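Local atomic coordinates of trans-4-hydroxy-L-proline dehydratase (PDB entry 6VXC), a protein that uses a glycyl radical to dehydrate trans-4-hydroxy-L-proline to (S)-1-pyrroline-5-carboxylate in the anaerobic breakdown of hydroxyproline. Residues N216-M224 with C551-R560; G720-P729 with H754-K763. All coordinates share one frame; numbering follows the deposited sequence.

Interaction 1: N216-M224 with C551-R560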
loop_
_atom_site.group_PDB
_atom_site.type_symbol
_atom_site.label_atom_id
_atom_site.label_comp_id
_atom_site.label_asym_id
_atom_site.label_seq_id
_atom_site.Cartn_x
_atom_site.Cartn_y
_atom_site.Cartn_z
ATOM N N ASN A 216 16.799 27.337 -5.704
ATOM C CA ASN A 216 16.191 26.016 -5.587
ATOM C C ASN A 216 14.686 26.088 -5.777
ATOM O O ASN A 216 14.088 25.199 -6.380
ATOM C CB ASN A 216 16.517 25.394 -4.225
ATOM C CG ASN A 216 18.010 25.196 -4.015
ATOM O OD1 ASN A 216 18.749 24.859 -4.936
ATOM N ND2 ASN A 216 18.453 25.415 -2.794
ATOM N N LYS A 217 14.055 27.136 -5.251
ATOM C CA LYS A 217 12.623 27.305 -5.458
ATOM C C LYS A 217 12.300 27.461 -6.936
ATOM O O LYS A 217 11.346 26.852 -7.440
ATOM C CB LYS A 217 12.119 28.514 -4.679
ATOM C CG LYS A 217 12.334 28.448 -3.167
ATOM C CD LYS A 217 11.205 29.156 -2.465
ATOM C CE LYS A 217 11.644 30.152 -1.423
ATOM N NZ LYS A 217 12.362 29.626 -0.252
ATOM N N LYS A 218 13.101 28.264 -7.650
ATOM C CA LYS A 218 12.853 28.513 -9.067
ATOM C C LYS A 218 12.932 27.234 -9.886
ATOM O O LYS A 218 12.083 26.993 -10.750
ATOM C CB LYS A 218 13.849 29.544 -9.602
ATOM C CG LYS A 218 13.569 30.011 -11.022
ATOM C CD LYS A 218 14.717 30.867 -11.566
ATOM C CE LYS A 218 14.472 31.332 -12.992
ATOM N NZ LYS A 218 13.487 32.449 -13.008
ATOM N N ALA A 219 13.950 26.403 -9.628
ATOM C CA ALA A 219 14.107 25.151 -10.361
ATOM C C ALA A 219 12.896 24.237 -10.152
ATOM O O ALA A 219 12.365 23.667 -11.114
ATOM C CB ALA A 219 15.404 24.459 -9.930
ATOM N N ASP A 220 12.434 24.102 -8.903
ATOM C CA ASP A 220 11.257 23.268 -8.634
ATOM C C ASP A 220 9.986 23.864 -9.245
ATOM O O ASP A 220 9.174 23.138 -9.811
ATOM C CB ASP A 220 11.056 23.088 -7.124
ATOM C CG ASP A 220 11.949 22.003 -6.513
ATOM O OD1 ASP A 220 12.548 21.201 -7.264
ATOM O OD2 ASP A 220 12.034 21.958 -5.262
ATOM N N LEU A 221 9.794 25.181 -9.132
ATOM C CA LEU A 221 8.593 25.820 -9.676
ATOM C C LEU A 221 8.584 25.770 -11.205
ATOM O O LEU A 221 7.539 25.526 -11.816
ATOM C CB LEU A 221 8.513 27.266 -9.176
ATOM C CG LEU A 221 8.166 27.393 -7.690
ATOM C CD1 LEU A 221 8.580 28.728 -7.137
ATOM C CD2 LEU A 221 6.666 27.180 -7.454
ATOM N N GLU A 222 9.737 25.998 -11.839
ATOM C CA GLU A 222 9.807 25.853 -13.293
ATOM C C GLU A 222 9.420 24.445 -13.727
ATOM O O GLU A 222 8.732 24.264 -14.735
ATOM C CB GLU A 222 11.210 26.187 -13.821
ATOM C CG GLU A 222 11.557 27.644 -13.837
ATOM C CD GLU A 222 12.941 27.933 -14.443
ATOM O OE1 GLU A 222 13.155 29.092 -14.851
ATOM O OE2 GLU A 222 13.793 27.018 -14.531
ATOM N N ALA A 223 9.882 23.428 -12.998
ATOM C CA ALA A 223 9.498 22.066 -13.336
ATOM C C ALA A 223 7.993 21.856 -13.179
ATOM O O ALA A 223 7.361 21.194 -14.006
ATOM C CB ALA A 223 10.280 21.072 -12.477
ATOM N N MET A 224 7.407 22.401 -12.112
ATOM C CA MET A 224 5.969 22.251 -11.910
ATOM C C MET A 224 5.185 22.859 -13.061
ATOM O O MET A 224 4.165 22.301 -13.487
ATOM C CB MET A 224 5.548 22.869 -10.576
ATOM C CG MET A 224 6.026 22.096 -9.360
ATOM S SD MET A 224 5.511 22.899 -7.836
ATOM C CE MET A 224 7.015 22.832 -6.905
ATOM N N CYS A 551 3.409 22.511 -1.740
ATOM C CA CYS A 551 4.612 22.520 -2.567
ATOM C C CYS A 551 4.739 23.823 -3.351
ATOM O O CYS A 551 5.818 24.424 -3.390
ATOM C CB CYS A 551 4.618 21.313 -3.514
ATOM S SG CYS A 551 4.666 19.706 -2.653
ATOM N N ILE A 552 3.644 24.286 -3.969
ATOM C CA ILE A 552 3.705 25.519 -4.759
ATOM C C ILE A 552 4.039 26.709 -3.867
ATOM O O ILE A 552 4.962 27.482 -4.153
ATOM C CB ILE A 552 2.388 25.732 -5.543
ATOM C CG1 ILE A 552 2.246 24.688 -6.659
ATOM C CG2 ILE A 552 2.279 27.156 -6.087
ATOM C CD1 ILE A 552 0.897 24.696 -7.387
ATOM N N GLU A 553 3.318 26.850 -2.755
ATOM C CA GLU A 553 3.559 27.962 -1.835
ATOM C C GLU A 553 4.989 27.958 -1.301
ATOM O O GLU A 553 5.624 29.015 -1.202
ATOM C CB GLU A 553 2.549 27.902 -0.686
ATOM C CG GLU A 553 2.737 28.921 0.417
ATOM C CD GLU A 553 1.678 28.796 1.520
ATOM O OE1 GLU A 553 0.721 28.012 1.354
ATOM O OE2 GLU A 553 1.817 29.471 2.563
ATOM N N LYS A 554 5.508 26.778 -0.942
ATOM C CA LYS A 554 6.876 26.674 -0.445
ATOM C C LYS A 554 7.917 26.797 -1.545
ATOM O O LYS A 554 9.083 27.074 -1.246
ATOM C CB LYS A 554 7.105 25.328 0.249
ATOM C CG LYS A 554 6.422 25.120 1.585
ATOM C CD LYS A 554 6.788 23.742 2.097
ATOM C CE LYS A 554 6.224 23.441 3.465
ATOM N NZ LYS A 554 6.705 22.091 3.923
ATOM N N GLY A 555 7.524 26.611 -2.797
ATOM C CA GLY A 555 8.466 26.438 -3.878
ATOM C C GLY A 555 9.396 25.270 -3.643
ATOM O O GLY A 555 10.611 25.385 -3.821
ATOM N N LYS A 556 8.824 24.123 -3.274
ATOM C CA LYS A 556 9.596 22.961 -2.863
ATOM C C LYS A 556 8.911 21.684 -3.336
ATOM O O LYS A 556 7.717 21.474 -3.085
ATOM C CB LYS A 556 9.782 22.935 -1.346
ATOM C CG LYS A 556 10.699 21.815 -0.887
ATOM C CD LYS A 556 10.795 21.731 0.626
ATOM C CE LYS A 556 11.631 22.850 1.208
ATOM N NZ LYS A 556 11.979 22.540 2.633
ATOM N N ASP A 557 9.680 20.847 -4.023
ATOM C CA ASP A 557 9.157 19.622 -4.605
ATOM C C ASP A 557 8.666 18.656 -3.515
ATOM O O ASP A 557 9.228 18.570 -2.417
ATOM C CB ASP A 557 10.237 18.962 -5.456
ATOM C CG ASP A 557 9.714 17.792 -6.261
ATOM O OD1 ASP A 557 9.079 18.025 -7.307
ATOM O OD2 ASP A 557 9.912 16.638 -5.824
ATOM N N TYR A 558 7.615 17.907 -3.846
ATOM C CA TYR A 558 7.054 16.924 -2.916
ATOM C C TYR A 558 8.106 15.931 -2.441
ATOM O O TYR A 558 8.103 15.527 -1.274
ATOM C CB TYR A 558 5.882 16.204 -3.596
ATOM C CG TYR A 558 5.295 15.029 -2.844
ATOM C CD1 TYR A 558 4.305 15.211 -1.899
ATOM C CD2 TYR A 558 5.691 13.730 -3.139
ATOM C CE1 TYR A 558 3.752 14.128 -1.226
ATOM C CE2 TYR A 558 5.151 12.653 -2.479
ATOM C CZ TYR A 558 4.188 12.853 -1.528
ATOM O OH TYR A 558 3.673 11.757 -0.894
ATOM N N GLN A 559 9.027 15.538 -3.323
ATOM C CA GLN A 559 10.027 14.540 -2.961
ATOM C C GLN A 559 11.124 15.087 -2.053
ATOM O O GLN A 559 11.976 14.316 -1.621
ATOM C CB GLN A 559 10.653 13.932 -4.215
ATOM C CG GLN A 559 10.985 12.444 -4.110
ATOM C CD GLN A 559 9.766 11.548 -4.315
ATOM O OE1 GLN A 559 8.966 11.352 -3.404
ATOM N NE2 GLN A 559 9.622 11.004 -5.524
ATOM N N ARG A 560 11.133 16.375 -1.726
ATOM C CA ARG A 560 12.145 16.841 -0.788
ATOM C C ARG A 560 11.546 17.693 0.323
ATOM O O ARG A 560 12.241 18.522 0.909
ATOM C CB ARG A 560 13.277 17.592 -1.497
ATOM C CG ARG A 560 12.933 18.949 -2.101
ATOM C CD ARG A 560 14.161 19.574 -2.800
ATOM N NE ARG A 560 13.870 20.905 -3.327
ATOM C CZ ARG A 560 14.019 22.036 -2.645
ATOM N NH1 ARG A 560 14.468 22.011 -1.399
ATOM N NH2 ARG A 560 13.726 23.198 -3.216
HETATM O O HOH W 1 13.800 19.176 -6.128
HETATM O O HOH W 2 9.785 20.000 -8.798
#
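Asp220 meets Arg560 in a salt bridge that runs through a single carboxylate oxygen. The guanidinium approaches side-on, and Arg560 NE and NH2 both lie 2.9 Å from Asp220 OD2. NE reaches the syn lone pair; NH2 comes from above the carboxylate plane. Both bonds are bent, and OD2 lies 20° out of the guanidinium plane. Arg560 CG sits between the backbone N and the carbonyl carbon (chi1 69°), and the extended chain brings NE to Asp220. The backbone N of Asp557 also reaches Asp220 OD2 at 2.9 Å. Three N-H groups on one oxygen should favour the charged form of this buried acid. Asp220 OD1 accepts from a water at 2.6 Å. Lys556 CG lies over one face of the Arg560 guanidinium, 3.7 Å above its plane.

Lys217 CA makes a C-H...O contact of 3.2 Å with Gly555 O, and Leu221 CG packs on Gly555 CA. Met224 SD touches Ile552 CG1. In the second shell, Asp557 OD2 accepts from Gln559 N, an Asx turn, and also from Cys541 N; the two bonds fix the turn that leads to Arg560. Gly555, with positive phi, is the C-prime residue of a Schellman motif ending helix 551-554, docked here against helix 214-248.

Interaction 2: G720-P729 with H754-K763; sequences GTLLNQRFAP and HHIQFNVFDK
Strands 724-726 and 755-759 run parallel, the two strands of a beta-alpha-beta crossover whose helix is 734-750, consistent with the barrel fold of glycyl radical enzymes. Their axes approach to 4.6 Å with a 35° twist. Asn724 pairs with Gln757, Gln725 with Phe758 and Arg726 with Asn759. The backbone bonds alternate: Gln757 N to Leu723 O, Gln725 N to Gln757 O at 3.0 Å, Asn759 N to Gln725 O, and Phe727 N to Asn759 O. The backbones of Arg726 and Ala728 also bond to Gln807 of the C-terminal tail.

Ahead of the first bridge, Asn724 with Gln757, a side chain takes over the pairing. His755 ND1 accepts from Leu723 N at 3.0 Å, almost straight (168°) and in the ring plane. With CG anti to the backbone N, the ring turns its ND1 edge to Leu723. Gly720 CA sits over a face of the His754 ring, 3.5 Å from its centroid, in a CH-pi contact. That ring is also held by Glu435 and by Val455 O. Leu722 lies beside His755, and its side chain is about 4 Å from that of Cys454, probably the site of the radical intermediate.

The side chains of Gln725 and Phe758 share one face of the sheet. Phe758 meets Phe727 obliquely, with Phe727 CE2 3.3 Å from Phe758 CD1, and helix 734-750 covers both rings. Leu723 CD2 packs on Ile756 CD1 beside helix 703-711. On the face of Arg726 and Asn759, the extended Arg726 chain carries its guanidinium across Phe761. Phe761 CE1 is 3.3 Å above the Arg726 guanidinium plane, and the planes are 29° apart. Glu806 binds Arg726 NH2, while Arg726 NE donates at 2.9 Å to a water that also bonds Phe727 O and Phe761 N.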
loop_
_atom_site.group_PDB
_atom_site.type_symbol
_atom_site.label_atom_id
_atom_site.label_comp_id
_atom_site.label_asym_id
_atom_site.label_seq_id
_atom_site.Cartn_x
_atom_site.Cartn_y
_atom_site.Cartn_z
ATOM N N GLY A 720 -1.124 3.319 12.039
ATOM C CA GLY A 720 -1.999 2.252 11.598
ATOM C C GLY A 720 -1.531 0.847 11.954
ATOM O O GLY A 720 -0.329 0.562 11.949
ATOM N N THR A 721 -2.483 -0.042 12.250
ATOM C CA THR A 721 -2.221 -1.443 12.553
ATOM C C THR A 721 -3.208 -2.307 11.774
ATOM O O THR A 721 -4.332 -1.878 11.491
ATOM C CB THR A 721 -2.383 -1.757 14.042
ATOM O OG1 THR A 721 -3.743 -1.518 14.419
ATOM C CG2 THR A 721 -1.429 -0.913 14.906
ATOM N N LEU A 722 -2.808 -3.541 11.475
ATOM C CA LEU A 722 -3.586 -4.419 10.612
ATOM C C LEU A 722 -4.063 -5.639 11.398
ATOM O O LEU A 722 -3.248 -6.393 11.934
ATOM C CB LEU A 722 -2.747 -4.843 9.413
ATOM C CG LEU A 722 -3.510 -5.484 8.261
ATOM C CD1 LEU A 722 -2.697 -5.292 6.982
ATOM C CD2 LEU A 722 -3.781 -6.946 8.518
ATOM N N LEU A 723 -5.374 -5.854 11.447
ATOM C CA LEU A 723 -5.936 -7.022 12.127
ATOM C C LEU A 723 -6.798 -7.830 11.164
ATOM O O LEU A 723 -7.831 -7.339 10.704
ATOM C CB LEU A 723 -6.756 -6.619 13.358
ATOM C CG LEU A 723 -7.500 -7.777 14.068
ATOM C CD1 LEU A 723 -6.524 -8.853 14.527
ATOM C CD2 LEU A 723 -8.310 -7.288 15.256
ATOM N N ASN A 724 -6.390 -9.081 10.902
ATOM C CA ASN A 724 -7.192 -10.078 10.195
ATOM C C ASN A 724 -7.997 -10.904 11.188
ATOM O O ASN A 724 -7.470 -11.348 12.209
ATOM C CB ASN A 724 -6.326 -11.062 9.410
ATOM C CG ASN A 724 -5.858 -10.531 8.096
ATOM O OD1 ASN A 724 -4.658 -10.582 7.783
ATOM N ND2 ASN A 724 -6.778 -10.007 7.318
ATOM N N GLN A 725 -9.272 -11.123 10.875
ATOM C CA GLN A 725 -10.099 -12.099 11.575
ATOM C C GLN A 725 -10.871 -12.908 10.545
ATOM O O GLN A 725 -11.110 -12.452 9.425
ATOM C CB GLN A 725 -11.053 -11.440 12.583
ATOM C CG GLN A 725 -10.401 -10.972 13.912
ATOM C CD GLN A 725 -9.895 -12.128 14.770
ATOM O OE1 GLN A 725 -10.668 -12.771 15.475
ATOM N NE2 GLN A 725 -8.590 -12.384 14.725
ATOM N N ARG A 726 -11.234 -14.126 10.932
ATOM C CA ARG A 726 -11.867 -15.089 10.045
ATOM C C ARG A 726 -13.040 -15.743 10.764
ATOM O O ARG A 726 -12.918 -16.120 11.930
ATOM C CB ARG A 726 -10.849 -16.141 9.594
ATOM C CG ARG A 726 -11.454 -17.315 8.902
ATOM C CD ARG A 726 -10.466 -18.446 8.764
ATOM N NE ARG A 726 -11.174 -19.662 8.392
ATOM C CZ ARG A 726 -10.633 -20.870 8.329
ATOM N NH1 ARG A 726 -9.351 -21.054 8.613
ATOM N NH2 ARG A 726 -11.392 -21.895 7.972
ATOM N N PHE A 727 -14.167 -15.889 10.070
ATOM C CA PHE A 727 -15.370 -16.472 10.651
ATOM C C PHE A 727 -15.812 -17.699 9.871
ATOM O O PHE A 727 -15.734 -17.731 8.640
ATOM C CB PHE A 727 -16.526 -15.481 10.666
ATOM C CG PHE A 727 -16.304 -14.341 11.581
ATOM C CD1 PHE A 727 -16.203 -14.543 12.940
ATOM C CD2 PHE A 727 -16.212 -13.057 11.086
ATOM C CE1 PHE A 727 -15.975 -13.485 13.785
ATOM C CE2 PHE A 727 -16.003 -11.999 11.934
ATOM C CZ PHE A 727 -15.876 -12.219 13.279
ATOM N N ALA A 728 -16.303 -18.686 10.597
ATOM C CA ALA A 728 -16.989 -19.796 9.966
ATOM C C ALA A 728 -18.191 -19.260 9.202
ATOM O O ALA A 728 -18.925 -18.420 9.728
ATOM C CB ALA A 728 -17.440 -20.813 11.019
ATOM N N PRO A 729 -18.417 -19.694 7.965
ATOM C CA PRO A 729 -19.586 -19.177 7.229
ATOM C C PRO A 729 -20.905 -19.429 7.946
ATOM O O PRO A 729 -21.808 -18.589 7.883
ATOM C CB PRO A 729 -19.510 -19.915 5.886
ATOM C CG PRO A 729 -18.045 -20.316 5.756
ATOM C CD PRO A 729 -17.575 -20.591 7.153
ATOM N N HIS A 754 -7.800 0.241 15.484
ATOM C CA HIS A 754 -7.591 0.983 14.248
ATOM C C HIS A 754 -8.324 0.384 13.048
ATOM O O HIS A 754 -8.907 1.118 12.243
ATOM C CB HIS A 754 -6.085 1.055 13.954
ATOM C CG HIS A 754 -5.760 1.704 12.654
ATOM N ND1 HIS A 754 -5.777 3.066 12.474
ATOM C CD2 HIS A 754 -5.430 1.170 11.456
ATOM C CE1 HIS A 754 -5.448 3.347 11.225
ATOM N NE2 HIS A 754 -5.242 2.213 10.583
ATOM N N HIS A 755 -8.284 -0.939 12.903
ATOM C CA HIS A 755 -8.656 -1.594 11.661
ATOM C C HIS A 755 -9.036 -3.042 11.931
ATOM O O HIS A 755 -8.440 -3.697 12.785
ATOM C CB HIS A 755 -7.492 -1.541 10.664
ATOM C CG HIS A 755 -7.531 -2.615 9.625
ATOM N ND1 HIS A 755 -6.958 -3.857 9.805
ATOM C CD2 HIS A 755 -8.078 -2.629 8.388
ATOM C CE1 HIS A 755 -7.140 -4.585 8.718
ATOM N NE2 HIS A 755 -7.818 -3.861 7.842
ATOM N N ILE A 756 -10.000 -3.546 11.163
ATOM C CA ILE A 756 -10.299 -4.972 11.145
ATOM C C ILE A 756 -10.865 -5.323 9.773
ATOM O O ILE A 756 -11.567 -4.520 9.147
ATOM C CB ILE A 756 -11.247 -5.362 12.314
ATOM C CG1 ILE A 756 -11.320 -6.885 12.517
ATOM C CG2 ILE A 756 -12.644 -4.775 12.145
ATOM C CD1 ILE A 756 -11.964 -7.257 13.836
ATOM N N GLN A 757 -10.557 -6.536 9.312
ATOM C CA GLN A 757 -11.057 -7.038 8.038
ATOM C C GLN A 757 -11.255 -8.549 8.165
ATOM O O GLN A 757 -10.575 -9.202 8.954
ATOM C CB GLN A 757 -10.096 -6.718 6.900
ATOM C CG GLN A 757 -8.746 -7.387 7.050
ATOM C CD GLN A 757 -7.699 -6.814 6.103
ATOM O OE1 GLN A 757 -7.788 -5.653 5.690
ATOM N NE2 GLN A 757 -6.732 -7.639 5.714
ATOM N N PHE A 758 -12.171 -9.108 7.369
ATOM C CA PHE A 758 -12.667 -10.465 7.587
ATOM C C PHE A 758 -12.462 -11.376 6.377
ATOM O O PHE A 758 -12.676 -10.973 5.229
ATOM C CB PHE A 758 -14.165 -10.451 7.940
ATOM C CG PHE A 758 -14.501 -9.601 9.134
ATOM C CD1 PHE A 758 -13.962 -9.896 10.388
ATOM C CD2 PHE A 758 -15.356 -8.508 9.008
ATOM C CE1 PHE A 758 -14.274 -9.112 11.496
ATOM C CE2 PHE A 758 -15.674 -7.710 10.110
ATOM C CZ PHE A 758 -15.133 -8.018 11.362
ATOM N N ASN A 759 -12.049 -12.606 6.654
ATOM C CA ASN A 759 -12.248 -13.736 5.759
ATOM C C ASN A 759 -13.493 -14.506 6.197
ATOM O O ASN A 759 -13.734 -14.680 7.393
ATOM C CB ASN A 759 -11.040 -14.677 5.751
ATOM C CG ASN A 759 -10.055 -14.357 4.640
ATOM O OD1 ASN A 759 -10.436 -14.184 3.481
ATOM N ND2 ASN A 759 -8.778 -14.303 4.982
ATOM N N VAL A 760 -14.287 -14.949 5.223
ATOM C CA VAL A 760 -15.408 -15.850 5.478
ATOM C C VAL A 760 -15.415 -16.901 4.379
ATOM O O VAL A 760 -16.049 -16.715 3.335
ATOM C CB VAL A 760 -16.742 -15.084 5.508
ATOM C CG1 VAL A 760 -17.931 -16.038 5.853
ATOM C CG2 VAL A 760 -16.671 -13.916 6.453
ATOM N N PHE A 761 -14.718 -18.010 4.587
ATOM C CA PHE A 761 -14.615 -19.007 3.536
ATOM C C PHE A 761 -14.832 -20.394 4.109
ATOM O O PHE A 761 -14.695 -20.629 5.308
ATOM C CB PHE A 761 -13.265 -18.933 2.793
ATOM C CG PHE A 761 -12.035 -19.081 3.678
ATOM C CD1 PHE A 761 -11.676 -20.313 4.206
ATOM C CD2 PHE A 761 -11.205 -17.991 3.909
ATOM C CE1 PHE A 761 -10.529 -20.452 4.993
ATOM C CE2 PHE A 761 -10.052 -18.113 4.695
ATOM C CZ PHE A 761 -9.715 -19.344 5.236
ATOM N N ASP A 762 -15.221 -21.301 3.231
ATOM C CA ASP A 762 -15.290 -22.715 3.556
ATOM C C ASP A 762 -13.912 -23.326 3.353
ATOM O O ASP A 762 -13.400 -23.338 2.229
ATOM C CB ASP A 762 -16.314 -23.418 2.675
ATOM C CG ASP A 762 -17.555 -23.793 3.422
ATOM O OD1 ASP A 762 -18.492 -22.962 3.465
ATOM O OD2 ASP A 762 -17.594 -24.923 3.963
ATOM N N LYS A 763 -13.320 -23.830 4.433
ATOM C CA LYS A 763 -11.993 -24.429 4.347
ATOM C C LYS A 763 -11.902 -25.455 3.223
ATOM O O LYS A 763 -10.915 -25.488 2.485
ATOM C CB LYS A 763 -11.624 -25.056 5.691
ATOM C CG LYS A 763 -10.284 -25.769 5.732
ATOM C CD LYS A 763 -9.985 -26.251 7.151
ATOM C CE LYS A 763 -8.905 -27.337 7.191
ATOM N NZ LYS A 763 -7.494 -26.906 7.015
HETATM O O HOH W 3 -6.246 -2.670 14.313
HETATM O O HOH W 4 -13.749 -18.930 7.238
#

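In the fold
From the N terminus, helix 214-248 comes first. Interaction 1 closes a very long loop, with 326 residues between its segments, and ties the start of that helix to the turn after helix 551-554. Both segments belong to the pyruvate formate lyase-like part of the chain. Only later does interaction 2 open, in the glycine radical region. Its loop is short: 24 residues, mostly helix 734-750, lie between 720-729 and 754-763. The two contacts follow in series and neither nest nor cross. The centres of interactions 1 and 2 are about 43 Å apart, on opposite sides of the chain's centre. Interaction 1 is away from the active-site residues; interaction 2 borders Cys454, the probable radical cysteine.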